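Local coordinates for protein beta-fructofuranosidase, insoluble isoenzyme CWINV1 (Arabidopsis thaliana, PDB 2OXB) that hydrolyses sucrose and 1-kestose, and less readily neokestose and levan, by splitting off terminal beta-D-fructofuranoside units as a cell-wall invertase of glycoside hydrolase family 32, at residues A367-L372 / F409-L414; R376-A381 / I467-P472; M398-K403 / C444-R449; S424-I429 / F512-G517. The protein carries 1 engineered substitution. All coordinates share one frame; numbering follows the deposited sequence.

Contact 1. Residues A367-L372 / F409-L414; sequences ADVEVL and FGLMVL
Leu-411 meets Val-369 and Val-371 in the core of the C-terminal beta-sandwich of this family 32 glycoside hydrolase. Strand 367-374 belongs to one sheet and strand 406-415 to the other. The contact spans the gap between the two, and apolar side chains alone carry it. All three touching residues are buried.

Val-369 and Leu-411 reach toward each other tip to tip. CG1 of Val-369 faces CD1 of Leu-411, and the same CG1 is 3.9 Å from Leu-411 CD2. Val-371 behaves differently. It and Leu-411 slide past each other in opposite directions, so the contact runs alongside and not end-on. The two valines are two residues apart on one strand and so present the same face. CD1 of Leu-411 packs mainly on Val-369, while CD2 lies between the two valines. Its CG lies beside the backbone N and opposite the carbonyl carbon (chi1 -67°), and this carries the fork across to the other sheet.

Glu-370, between the valines, points away from this interface. Asp-368 has two salt-bridge partners, Arg-476 and Arg-339. Strands 473-480 and 521-530 flank segment 367-372 on its own sheet, and Ile-479 and Leu-526 add to the apolar layer. On Val-371, CG2 is the branch that touches: it lies 3.7 Å from Leu-411 CD2 and 4.0 Å from Leu-411 CG.

Contact 2. Residues R376-A381 / I467-P472; sequences RDLEKA and INPHQP
Leu-378 packs on Pro-469 where two loops meet at one end of the C-terminal beta-sandwich. This is the tight part of the contact, and both residues are buried. The side chains cross at about a right angle, with both methyls of Leu-378 on the proline ring. Its CD2 is 3.6 Å from Pro-469 CB, and its CD1 is 3.7 Å from Pro-469 CG. CD1 also lies near the proline carbonyl oxygen.

Pro-469 sits in a type I beta turn, closed by the bond from Gln-471 N to Asn-468 O (3.1 Å). The next turn residue, His-470, marks the solvent side. Its CB points away, yet the ring edge turns toward Leu-378 CD1, at a distance that is doubtful in the model. Glu-379 is also exposed, and its OE2 stays 5.9 Å from His-470 NE2, so no salt bridge joins them.

An alanine in place of Leu-378 would probably open a gap over the Pro-469 ring and let the two loops shift against each other. Beneath the loops, Leu-378 also touches Ile-429 of strand 423-431, Tyr-439 of strand 439-446 and Leu-406 of strand 406-415.

Contact 3. Residues M398-K403 / C444-R449; sequences MNVSVK and CSDQSR
Val-400 lays one methyl on the side chain of Asp-446. CG2 of Val-400 stands above the plane of the carboxylate, 3.5 Å from Asp-446 CG, with both oxygens only slightly farther off. The methyl thus covers the flat group and does not meet it at an oxygen. On Val-400, CG1 is anti to the backbone N (chi1 -171°). That leaves CG2 beside the N, on the side turned to the aspartate.

The carboxylate also has a polar partner. Ser-448 OG donates to Asp-446 OD2 at 2.6 Å, nearly in line with the C-O bond. With chi1 at 59°, the serine hydroxyl folds back toward the aspartate two residues earlier. Ser-445 makes a similar local link: its OG donates to Gln-447 OE1 at 3.0 Å, in the carbonyl plane with a C=O...donor angle of 157°. Ser-497 also bonds to that OE1.

Val-400 is the second residue of a type I beta turn, Asn-399 to Val-402. The turn follows helix 391-397, which a disulfide from Cys-395 to Cys-444 ties to strand 439-446. The arrangement is a loop packed against strand 439-446 in the C-terminal beta-sandwich, with a disulfide close by.

Contact 4. Residues S424-I429 / F512-G517; sequences SVYFRI and FAFNYG
Phe-514 sends its ring across to Ser-424 and Tyr-426, two strands away in the same sheet. The contact lies on the face of this sheet turned away from strand 367-374. CB is the root of this reach. CG sits between the backbone N and the carbonyl carbon (chi1 66°), and this swings the ring toward strand 423-431. CB, CG and the two delta carbons form the stem and make no close contact with segment 424-429.

Contact begins at the epsilon carbons. CE1 meets Ser-424 CB at 3.7 Å. CE2, on the other side of the ring, lies 4.0 Å from Tyr-426 CB. The carbonyl oxygen of Val-425 stands at the ring edge, near its plane, 4.1 Å from CE2. At the tip, CZ is shared between two neighbours: Ser-424 CB at 3.5 Å and Tyr-426 CD2 at 3.8 Å. The two aromatic side chains run obliquely to each other.

Replacing Phe-514 with an alanine would probably leave Ser-424 CB and Tyr-426 CD2 without their apolar partner. Val-400, Met-412 and Arg-356 also touch the phenylalanine.

The axes of strands 424-429 and 512-515 come within 8.8 Å and run 29° from parallel. Strand 406-415 lies between them and pairs antiparallel with both. Gly-410 of that strand has its backbone N close to Phe-514 CE2, beside the ring, and to Tyr-426 CB. Beyond, strand 439-446 pairs with strand 423-431, and strand 355-359 with strand 510-515.

All four contacts lie in the C-terminal beta-sandwich, away from the annotated sites. Contact 1 is in the core between the sheets and joins them through aliphatic tips. Contact 4 is also buried, but on the outward face of one sheet, under loop 398-403, where an aromatic ring spans next-but-one strands. They share strand 406-415, whose Leu-411 N probably bonds to Val-425 O. Contact 2 joins two loops and contact 3 a loop to strand 439-446; each has one exposed touching residue. Contact 2 is aliphatic with a histidine at its rim; contact 3 sets a methyl on a carboxylate and adds local polar bonds. Contact 4 touches both, through Ile-429 to contact 2 and through backbone pairing to contact 3.

Contact 1. Residues A367-L372 / F409-L414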
loop_
_atom_site.group_PDB
_atom_site.type_symbol
_atom_site.label_atom_id
_atom_site.label_comp_id
_atom_site.label_asym_id
_atom_site.label_seq_id
_atom_site.Cartn_x
_atom_site.Cartn_y
_atom_site.Cartn_z
ATOM N N ALA A 367 -11.510 13.246 8.534
ATOM C CA ALA A 367 -10.607 14.375 8.365
ATOM C C ALA A 367 -9.145 14.047 8.087
ATOM O O ALA A 367 -8.729 12.898 8.096
ATOM C CB ALA A 367 -10.698 15.272 9.606
ATOM N N ASP A 368 -8.367 15.096 7.858
ATOM C CA ASP A 368 -6.942 14.980 7.592
ATOM C C ASP A 368 -6.211 15.573 8.794
ATOM O O ASP A 368 -6.287 16.785 9.045
ATOM C CB ASP A 368 -6.585 15.773 6.333
ATOM C CG ASP A 368 -5.156 15.540 5.877
ATOM O OD1 ASP A 368 -4.255 15.436 6.737
ATOM O OD2 ASP A 368 -4.921 15.481 4.652
ATOM N N VAL A 369 -5.512 14.729 9.548
ATOM C CA VAL A 369 -4.786 15.224 10.710
ATOM C C VAL A 369 -3.337 15.442 10.334
ATOM O O VAL A 369 -2.842 14.835 9.397
ATOM C CB VAL A 369 -4.825 14.237 11.891
ATOM C CG1 VAL A 369 -4.372 14.952 13.164
ATOM C CG2 VAL A 369 -6.217 13.654 12.046
ATOM N N GLU A 370 -2.654 16.308 11.066
ATOM C CA GLU A 370 -1.256 16.576 10.772
ATOM C C GLU A 370 -0.627 17.353 11.940
ATOM O O GLU A 370 -1.065 18.451 12.279
ATOM C CB GLU A 370 -1.161 17.347 9.446
ATOM C CG GLU A 370 0.226 17.399 8.843
ATOM C CD GLU A 370 0.232 17.921 7.415
ATOM O OE1 GLU A 370 -0.596 17.445 6.605
ATOM O OE2 GLU A 370 1.069 18.801 7.090
ATOM N N VAL A 371 0.387 16.762 12.567
ATOM C CA VAL A 371 1.058 17.378 13.717
ATOM C C VAL A 371 2.567 17.483 13.504
ATOM O O VAL A 371 3.153 16.767 12.688
ATOM C CB VAL A 371 0.838 16.542 15.017
ATOM C CG1 VAL A 371 1.116 17.388 16.246
ATOM C CG2 VAL A 371 -0.570 15.976 15.050
ATOM N N LEU A 372 3.191 18.380 14.253
ATOM C CA LEU A 372 4.631 18.566 14.187
ATOM C C LEU A 372 5.091 18.661 15.636
ATOM O O LEU A 372 5.051 19.730 16.240
ATOM C CB LEU A 372 4.967 19.846 13.411
ATOM C CG LEU A 372 5.723 19.691 12.074
ATOM C CD1 LEU A 372 4.893 18.912 11.065
ATOM C CD2 LEU A 372 6.064 21.076 11.519
ATOM N N PHE A 409 3.601 9.464 22.723
ATOM C CA PHE A 409 2.890 10.671 22.318
ATOM C C PHE A 409 2.567 10.765 20.829
ATOM O O PHE A 409 3.456 10.768 19.984
ATOM C CB PHE A 409 3.666 11.922 22.763
ATOM C CG PHE A 409 4.958 12.183 22.001
ATOM C CD1 PHE A 409 4.949 12.827 20.768
ATOM C CD2 PHE A 409 6.194 11.862 22.567
ATOM C CE1 PHE A 409 6.147 13.150 20.125
ATOM C CE2 PHE A 409 7.389 12.187 21.923
ATOM C CZ PHE A 409 7.371 12.833 20.703
ATOM N N GLY A 410 1.279 10.855 20.513
ATOM C CA GLY A 410 0.855 10.948 19.127
ATOM C C GLY A 410 -0.592 11.392 19.029
ATOM O O GLY A 410 -0.988 12.385 19.640
ATOM N N LEU A 411 -1.397 10.644 18.288
ATOM C CA LEU A 411 -2.799 10.998 18.107
ATOM C C LEU A 411 -3.793 9.948 18.554
ATOM O O LEU A 411 -3.475 8.766 18.629
ATOM C CB LEU A 411 -3.074 11.292 16.631
ATOM C CG LEU A 411 -2.427 12.522 16.002
ATOM C CD1 LEU A 411 -2.652 12.514 14.487
ATOM C CD2 LEU A 411 -3.033 13.770 16.646
ATOM N N MET A 412 -5.001 10.404 18.862
ATOM C CA MET A 412 -6.101 9.514 19.217
ATOM C C MET A 412 -7.234 9.929 18.280
ATOM O O MET A 412 -7.774 11.040 18.376
ATOM C CB MET A 412 -6.533 9.687 20.670
ATOM C CG MET A 412 -5.419 9.487 21.670
ATOM S SD MET A 412 -6.040 9.001 23.295
ATOM C CE MET A 412 -6.045 10.538 24.127
ATOM N N VAL A 413 -7.555 9.040 17.346
ATOM C CA VAL A 413 -8.600 9.295 16.364
ATOM C C VAL A 413 -9.824 8.471 16.674
ATOM O O VAL A 413 -9.748 7.520 17.453
ATOM C CB VAL A 413 -8.131 8.957 14.940
ATOM C CG1 VAL A 413 -6.937 9.844 14.560
ATOM C CG2 VAL A 413 -7.751 7.483 14.860
ATOM N N LEU A 414 -10.942 8.836 16.044
ATOM C CA LEU A 414 -12.218 8.159 16.255
ATOM C C LEU A 414 -12.337 7.816 17.723
ATOM O O LEU A 414 -12.877 6.782 18.084
ATOM C CB LEU A 414 -12.332 6.869 15.427
ATOM C CG LEU A 414 -12.619 6.942 13.926
ATOM C CD1 LEU A 414 -11.355 7.351 13.208
ATOM C CD2 LEU A 414 -13.115 5.597 13.404
#

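Contact 2. Residues R376-A381 / I467-P472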
loop_
_atom_site.group_PDB
_atom_site.type_symbol
_atom_site.label_atom_id
_atom_site.label_comp_id
_atom_site.label_asym_id
_atom_site.label_seq_id
_atom_site.Cartn_x
_atom_site.Cartn_y
_atom_site.Cartn_z
ATOM N N ARG A 376 12.268 18.581 23.396
ATOM C CA ARG A 376 13.413 19.271 23.970
ATOM C C ARG A 376 14.206 18.291 24.823
ATOM O O ARG A 376 13.655 17.347 25.389
ATOM C CB ARG A 376 12.975 20.481 24.802
ATOM C CG ARG A 376 12.062 20.189 25.975
ATOM C CD ARG A 376 12.022 21.404 26.888
ATOM N NE ARG A 376 11.108 21.226 28.006
ATOM C CZ ARG A 376 9.812 20.971 27.868
ATOM N NH1 ARG A 376 9.284 20.864 26.655
ATOM N NH2 ARG A 376 9.047 20.815 28.941
ATOM N N ASP A 377 15.510 18.509 24.894
ATOM C CA ASP A 377 16.381 17.632 25.656
ATOM C C ASP A 377 16.104 16.187 25.268
ATOM O O ASP A 377 15.283 15.503 25.884
ATOM C CB ASP A 377 16.157 17.822 27.154
ATOM C CG ASP A 377 17.415 17.553 27.972
ATOM O OD1 ASP A 377 17.289 17.387 29.201
ATOM O OD2 ASP A 377 18.530 17.521 27.399
ATOM N N LEU A 378 16.792 15.735 24.229
ATOM C CA LEU A 378 16.645 14.371 23.733
ATOM C C LEU A 378 17.330 13.410 24.689
ATOM O O LEU A 378 17.071 12.209 24.663
ATOM C CB LEU A 378 17.275 14.249 22.342
ATOM C CG LEU A 378 16.358 14.094 21.135
ATOM C CD1 LEU A 378 17.107 14.401 19.878
ATOM C CD2 LEU A 378 15.808 12.684 21.106
ATOM N N GLU A 379 18.217 13.955 25.522
ATOM C CA GLU A 379 18.957 13.160 26.495
ATOM C C GLU A 379 18.014 12.436 27.443
ATOM O O GLU A 379 18.311 11.341 27.920
ATOM C CB GLU A 379 19.916 14.044 27.302
ATOM C CG GLU A 379 21.198 14.423 26.556
ATOM C CD GLU A 379 21.005 15.496 25.484
ATOM O OE1 GLU A 379 20.711 16.658 25.860
ATOM O OE2 GLU A 379 21.162 15.181 24.274
ATOM N N LYS A 380 16.873 13.049 27.716
ATOM C CA LYS A 380 15.930 12.417 28.601
ATOM C C LYS A 380 15.416 11.127 28.012
ATOM O O LYS A 380 14.749 10.356 28.703
ATOM C CB LYS A 380 14.772 13.359 28.918
ATOM C CG LYS A 380 14.994 14.127 30.192
ATOM C CD LYS A 380 16.269 14.918 30.069
ATOM C CE LYS A 380 16.731 15.505 31.384
ATOM N NZ LYS A 380 18.095 16.067 31.158
ATOM N N ALA A 381 15.722 10.878 26.740
ATOM C CA ALA A 381 15.258 9.645 26.097
ATOM C C ALA A 381 15.907 8.401 26.709
ATOM O O ALA A 381 17.071 8.420 27.120
ATOM C CB ALA A 381 15.522 9.687 24.604
ATOM N N ILE A 467 14.220 9.412 10.994
ATOM C CA ILE A 467 14.176 10.861 11.042
ATOM C C ILE A 467 15.109 11.220 12.153
ATOM O O ILE A 467 15.527 10.354 12.921
ATOM C CB ILE A 467 12.771 11.377 11.400
ATOM C CG1 ILE A 467 12.248 10.600 12.617
ATOM C CG2 ILE A 467 11.848 11.244 10.193
ATOM C CD1 ILE A 467 10.818 10.920 12.997
ATOM N N ASN A 468 15.452 12.493 12.232
ATOM C CA ASN A 468 16.338 12.933 13.291
ATOM C C ASN A 468 15.504 13.645 14.333
ATOM O O ASN A 468 15.006 14.729 14.094
ATOM C CB ASN A 468 17.402 13.875 12.749
ATOM C CG ASN A 468 18.697 13.743 13.490
ATOM O OD1 ASN A 468 19.519 12.880 13.169
ATOM N ND2 ASN A 468 18.881 14.562 14.523
ATOM N N PRO A 469 15.337 13.032 15.510
ATOM C CA PRO A 469 14.555 13.605 16.604
ATOM C C PRO A 469 15.065 14.965 17.089
ATOM O O PRO A 469 14.499 15.551 18.012
ATOM C CB PRO A 469 14.616 12.513 17.683
ATOM C CG PRO A 469 15.926 11.852 17.438
ATOM C CD PRO A 469 15.969 11.766 15.923
ATOM N N HIS A 470 16.139 15.454 16.467
ATOM C CA HIS A 470 16.700 16.766 16.801
ATOM C C HIS A 470 15.737 17.834 16.301
ATOM O O HIS A 470 15.529 18.858 16.964
ATOM C CB HIS A 470 18.058 16.990 16.138
ATOM C CG HIS A 470 19.219 16.549 16.967
ATOM N ND1 HIS A 470 20.501 16.998 16.740
ATOM C CD2 HIS A 470 19.299 15.692 18.012
ATOM C CE1 HIS A 470 21.321 16.433 17.608
ATOM N NE2 HIS A 470 20.616 15.636 18.391
ATOM N N GLN A 471 15.169 17.604 15.119
ATOM C CA GLN A 471 14.201 18.540 14.575
ATOM C C GLN A 471 12.851 18.011 15.006
ATOM O O GLN A 471 12.772 17.000 15.695
ATOM C CB GLN A 471 14.257 18.614 13.038
ATOM C CG GLN A 471 15.167 17.615 12.383
ATOM C CD GLN A 471 16.586 18.121 12.257
ATOM O OE1 GLN A 471 17.518 17.347 12.019
ATOM N NE2 GLN A 471 16.761 19.431 12.401
ATOM N N PRO A 472 11.767 18.707 14.636
ATOM C CA PRO A 472 10.430 18.236 15.021
ATOM C C PRO A 472 9.958 16.960 14.287
ATOM O O PRO A 472 10.339 16.694 13.145
ATOM C CB PRO A 472 9.544 19.452 14.732
ATOM C CG PRO A 472 10.280 20.147 13.613
ATOM C CD PRO A 472 11.705 20.065 14.063
#

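Contact 3. Residues M398-K403 / C444-R449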
loop_
_atom_site.group_PDB
_atom_site.type_symbol
_atom_site.label_atom_id
_atom_site.label_comp_id
_atom_site.label_asym_id
_atom_site.label_seq_id
_atom_site.Cartn_x
_atom_site.Cartn_y
_atom_site.Cartn_z
ATOM N N MET A 398 4.494 -3.080 24.822
ATOM C CA MET A 398 4.343 -1.856 25.603
ATOM C C MET A 398 3.139 -1.097 25.062
ATOM O O MET A 398 3.244 -0.345 24.092
ATOM C CB MET A 398 5.602 -0.985 25.519
ATOM C CG MET A 398 6.744 -1.485 26.386
ATOM S SD MET A 398 8.217 -0.480 26.248
ATOM C CE MET A 398 8.391 0.136 27.909
ATOM N N ASN A 399 1.986 -1.331 25.676
ATOM C CA ASN A 399 0.784 -0.648 25.249
ATOM C C ASN A 399 0.924 0.858 25.480
ATOM O O ASN A 399 2.015 1.358 25.784
ATOM C CB ASN A 399 -0.469 -1.205 25.962
ATOM C CG ASN A 399 -0.264 -1.439 27.447
ATOM O OD1 ASN A 399 0.619 -2.200 27.861
ATOM N ND2 ASN A 399 -1.094 -0.802 28.261
ATOM N N VAL A 400 -0.187 1.567 25.321
ATOM C CA VAL A 400 -0.257 3.020 25.466
ATOM C C VAL A 400 0.017 3.543 26.887
ATOM O O VAL A 400 0.780 4.495 27.063
ATOM C CB VAL A 400 -1.648 3.499 24.982
ATOM C CG1 VAL A 400 -1.700 5.021 24.890
ATOM C CG2 VAL A 400 -1.963 2.846 23.636
ATOM N N SER A 401 -0.598 2.911 27.887
ATOM C CA SER A 401 -0.448 3.308 29.286
ATOM C C SER A 401 0.904 3.032 29.930
ATOM O O SER A 401 1.069 3.263 31.127
ATOM C CB SER A 401 -1.541 2.663 30.136
ATOM O OG SER A 401 -2.790 3.298 29.924
ATOM N N VAL A 402 1.862 2.530 29.153
ATOM C CA VAL A 402 3.196 2.268 29.682
ATOM C C VAL A 402 4.087 3.440 29.323
ATOM O O VAL A 402 4.394 3.654 28.150
ATOM C CB VAL A 402 3.813 0.971 29.111
ATOM C CG1 VAL A 402 5.232 0.793 29.651
ATOM C CG2 VAL A 402 2.959 -0.237 29.489
ATOM N N LYS A 403 4.492 4.188 30.347
ATOM C CA LYS A 403 5.331 5.382 30.204
ATOM C C LYS A 403 6.759 5.168 29.706
ATOM O O LYS A 403 7.327 4.088 29.830
ATOM C CB LYS A 403 5.408 6.144 31.536
ATOM C CG LYS A 403 4.117 6.817 32.001
ATOM C CD LYS A 403 4.374 7.762 33.183
ATOM C CE LYS A 403 3.082 8.388 33.701
ATOM N NZ LYS A 403 3.332 9.264 34.881
ATOM N N CYS A 444 4.156 3.783 16.701
ATOM C CA CYS A 444 3.210 2.724 17.070
ATOM C C CYS A 444 1.793 3.120 16.699
ATOM O O CYS A 444 1.437 4.296 16.730
ATOM C CB CYS A 444 3.216 2.463 18.573
ATOM S SG CYS A 444 4.731 1.749 19.289
ATOM N N SER A 445 0.983 2.122 16.361
ATOM C CA SER A 445 -0.426 2.327 16.005
ATOM C C SER A 445 -1.218 1.300 16.795
ATOM O O SER A 445 -1.482 0.204 16.309
ATOM C CB SER A 445 -0.653 2.100 14.509
ATOM O OG SER A 445 -1.961 2.484 14.150
ATOM N N ASP A 446 -1.570 1.658 18.026
ATOM C CA ASP A 446 -2.312 0.767 18.910
ATOM C C ASP A 446 -3.761 0.557 18.483
ATOM O O ASP A 446 -4.479 1.510 18.155
ATOM C CB ASP A 446 -2.289 1.310 20.332
ATOM C CG ASP A 446 -1.890 0.264 21.336
ATOM O OD1 ASP A 446 -0.662 0.010 21.463
ATOM O OD2 ASP A 446 -2.805 -0.308 21.980
ATOM N N GLN A 447 -4.199 -0.696 18.517
ATOM C CA GLN A 447 -5.557 -1.044 18.111
ATOM C C GLN A 447 -6.338 -1.792 19.195
ATOM O O GLN A 447 -7.527 -2.064 19.039
ATOM C CB GLN A 447 -5.465 -1.869 16.832
ATOM C CG GLN A 447 -4.469 -1.274 15.821
ATOM C CD GLN A 447 -5.063 -0.128 15.009
ATOM O OE1 GLN A 447 -4.339 0.715 14.470
ATOM N NE2 GLN A 447 -6.390 -0.107 14.902
ATOM N N SER A 448 -5.646 -2.104 20.292
ATOM C CA SER A 448 -6.198 -2.814 21.452
ATOM C C SER A 448 -7.559 -2.321 21.957
ATOM O O SER A 448 -8.379 -3.116 22.399
ATOM C CB SER A 448 -5.195 -2.735 22.594
ATOM O OG SER A 448 -4.944 -1.380 22.896
ATOM N N ARG A 449 -7.784 -1.011 21.923
ATOM C CA ARG A 449 -9.059 -0.443 22.362
ATOM C C ARG A 449 -9.766 0.309 21.223
ATOM O O ARG A 449 -10.653 1.117 21.476
ATOM C CB ARG A 449 -8.862 0.516 23.557
ATOM C CG ARG A 449 -8.663 -0.152 24.943
ATOM C CD ARG A 449 -7.211 -0.548 25.212
ATOM N NE ARG A 449 -7.084 -1.928 25.688
ATOM C CZ ARG A 449 -7.677 -2.413 26.778
ATOM N NH1 ARG A 449 -8.447 -1.632 27.527
ATOM N NH2 ARG A 449 -7.506 -3.686 27.113
#

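Contact 4. Residues S424-I429 / F512-G517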
loop_
_atom_site.group_PDB
_atom_site.type_symbol
_atom_site.label_atom_id
_atom_site.label_comp_id
_atom_site.label_asym_id
_atom_site.label_seq_id
_atom_site.Cartn_x
_atom_site.Cartn_y
_atom_site.Cartn_z
ATOM N N SER A 424 -4.814 4.905 18.917
ATOM C CA SER A 424 -3.701 5.759 19.280
ATOM C C SER A 424 -2.380 5.548 18.574
ATOM O O SER A 424 -1.584 4.702 18.966
ATOM C CB SER A 424 -3.489 5.648 20.785
ATOM O OG SER A 424 -3.613 4.286 21.186
ATOM N N VAL A 425 -2.151 6.332 17.529
ATOM C CA VAL A 425 -0.899 6.267 16.802
ATOM C C VAL A 425 -0.005 7.292 17.495
ATOM O O VAL A 425 -0.423 8.428 17.748
ATOM C CB VAL A 425 -1.098 6.659 15.342
ATOM C CG1 VAL A 425 0.238 6.747 14.638
ATOM C CG2 VAL A 425 -2.009 5.643 14.665
ATOM N N TYR A 426 1.220 6.901 17.815
ATOM C CA TYR A 426 2.108 7.812 18.501
ATOM C C TYR A 426 3.567 7.481 18.261
ATOM O O TYR A 426 3.894 6.593 17.474
ATOM C CB TYR A 426 1.796 7.766 19.992
ATOM C CG TYR A 426 1.869 6.376 20.569
ATOM C CD1 TYR A 426 3.093 5.745 20.754
ATOM C CD2 TYR A 426 0.714 5.682 20.914
ATOM C CE1 TYR A 426 3.174 4.460 21.269
ATOM C CE2 TYR A 426 0.777 4.384 21.429
ATOM C CZ TYR A 426 2.014 3.781 21.604
ATOM O OH TYR A 426 2.096 2.504 22.110
ATOM N N PHE A 427 4.428 8.211 18.963
ATOM C CA PHE A 427 5.878 8.064 18.881
ATOM C C PHE A 427 6.492 7.757 20.240
ATOM O O PHE A 427 5.893 8.038 21.280
ATOM C CB PHE A 427 6.519 9.357 18.389
ATOM C CG PHE A 427 6.281 9.644 16.943
ATOM C CD1 PHE A 427 6.823 8.811 15.965
ATOM C CD2 PHE A 427 5.542 10.758 16.550
ATOM C CE1 PHE A 427 6.638 9.083 14.618
ATOM C CE2 PHE A 427 5.350 11.042 15.199
ATOM C CZ PHE A 427 5.900 10.202 14.232
ATOM N N ARG A 428 7.697 7.184 20.206
ATOM C CA ARG A 428 8.500 6.857 21.389
ATOM C C ARG A 428 9.961 6.994 20.963
ATOM O O ARG A 428 10.394 6.340 20.022
ATOM C CB ARG A 428 8.250 5.432 21.841
ATOM C CG ARG A 428 7.013 5.231 22.654
ATOM C CD ARG A 428 6.577 3.807 22.465
ATOM N NE ARG A 428 5.543 3.400 23.397
ATOM C CZ ARG A 428 5.792 2.873 24.580
ATOM N NH1 ARG A 428 7.044 2.694 24.970
ATOM N NH2 ARG A 428 4.790 2.511 25.359
ATOM N N ILE A 429 10.713 7.854 21.645
ATOM C CA ILE A 429 12.120 8.071 21.305
ATOM C C ILE A 429 13.063 7.435 22.325
ATOM O O ILE A 429 12.911 7.601 23.533
ATOM C CB ILE A 429 12.491 9.591 21.235
ATOM C CG1 ILE A 429 11.565 10.345 20.275
ATOM C CG2 ILE A 429 13.951 9.748 20.829
ATOM C CD1 ILE A 429 11.621 9.893 18.839
ATOM N N PHE A 512 -7.928 13.604 19.474
ATOM C CA PHE A 512 -7.166 13.883 20.678
ATOM C C PHE A 512 -5.675 13.888 20.465
ATOM O O PHE A 512 -5.120 12.976 19.855
ATOM C CB PHE A 512 -7.492 12.852 21.763
ATOM C CG PHE A 512 -8.766 13.131 22.509
ATOM C CD1 PHE A 512 -8.795 14.090 23.526
ATOM C CD2 PHE A 512 -9.944 12.450 22.183
ATOM C CE1 PHE A 512 -9.972 14.370 24.209
ATOM C CE2 PHE A 512 -11.130 12.719 22.853
ATOM C CZ PHE A 512 -11.147 13.683 23.873
ATOM N N ALA A 513 -5.019 14.919 20.979
ATOM C CA ALA A 513 -3.577 14.994 20.870
ATOM C C ALA A 513 -3.098 14.682 22.266
ATOM O O ALA A 513 -3.370 15.441 23.192
ATOM C CB ALA A 513 -3.152 16.378 20.455
ATOM N N PHE A 514 -2.404 13.560 22.431
ATOM C CA PHE A 514 -1.929 13.192 23.762
ATOM C C PHE A 514 -0.415 13.005 23.934
ATOM O O PHE A 514 0.373 13.146 22.996
ATOM C CB PHE A 514 -2.663 11.935 24.261
ATOM C CG PHE A 514 -2.357 10.690 23.477
ATOM C CD1 PHE A 514 -2.761 9.445 23.949
ATOM C CD2 PHE A 514 -1.650 10.752 22.279
ATOM C CE1 PHE A 514 -2.458 8.282 23.239
ATOM C CE2 PHE A 514 -1.343 9.595 21.564
ATOM C CZ PHE A 514 -1.746 8.360 22.045
ATOM N N ASN A 515 -0.039 12.699 25.170
ATOM C CA ASN A 515 1.338 12.483 25.589
ATOM C C ASN A 515 1.219 12.001 27.025
ATOM O O ASN A 515 1.179 12.800 27.953
ATOM C CB ASN A 515 2.133 13.796 25.527
ATOM C CG ASN A 515 3.438 13.736 26.309
ATOM O OD1 ASN A 515 4.219 12.781 26.192
ATOM N ND2 ASN A 515 3.686 14.767 27.105
ATOM N N TYR A 516 1.125 10.691 27.197
ATOM C CA TYR A 516 0.996 10.109 28.521
ATOM C C TYR A 516 2.356 9.700 29.079
ATOM O O TYR A 516 2.434 9.026 30.111
ATOM C CB TYR A 516 0.065 8.893 28.461
ATOM C CG TYR A 516 -1.406 9.239 28.350
ATOM C CD1 TYR A 516 -2.282 8.426 27.629
ATOM C CD2 TYR A 516 -1.920 10.378 28.961
ATOM C CE1 TYR A 516 -3.638 8.748 27.511
ATOM C CE2 TYR A 516 -3.267 10.709 28.854
ATOM C CZ TYR A 516 -4.122 9.896 28.127
ATOM O OH TYR A 516 -5.448 10.248 27.994
ATOM N N GLY A 517 3.425 10.120 28.401
ATOM C CA GLY A 517 4.768 9.777 28.836
ATOM C C GLY A 517 5.294 10.638 29.973
ATOM O O GLY A 517 4.601 11.525 30.479
#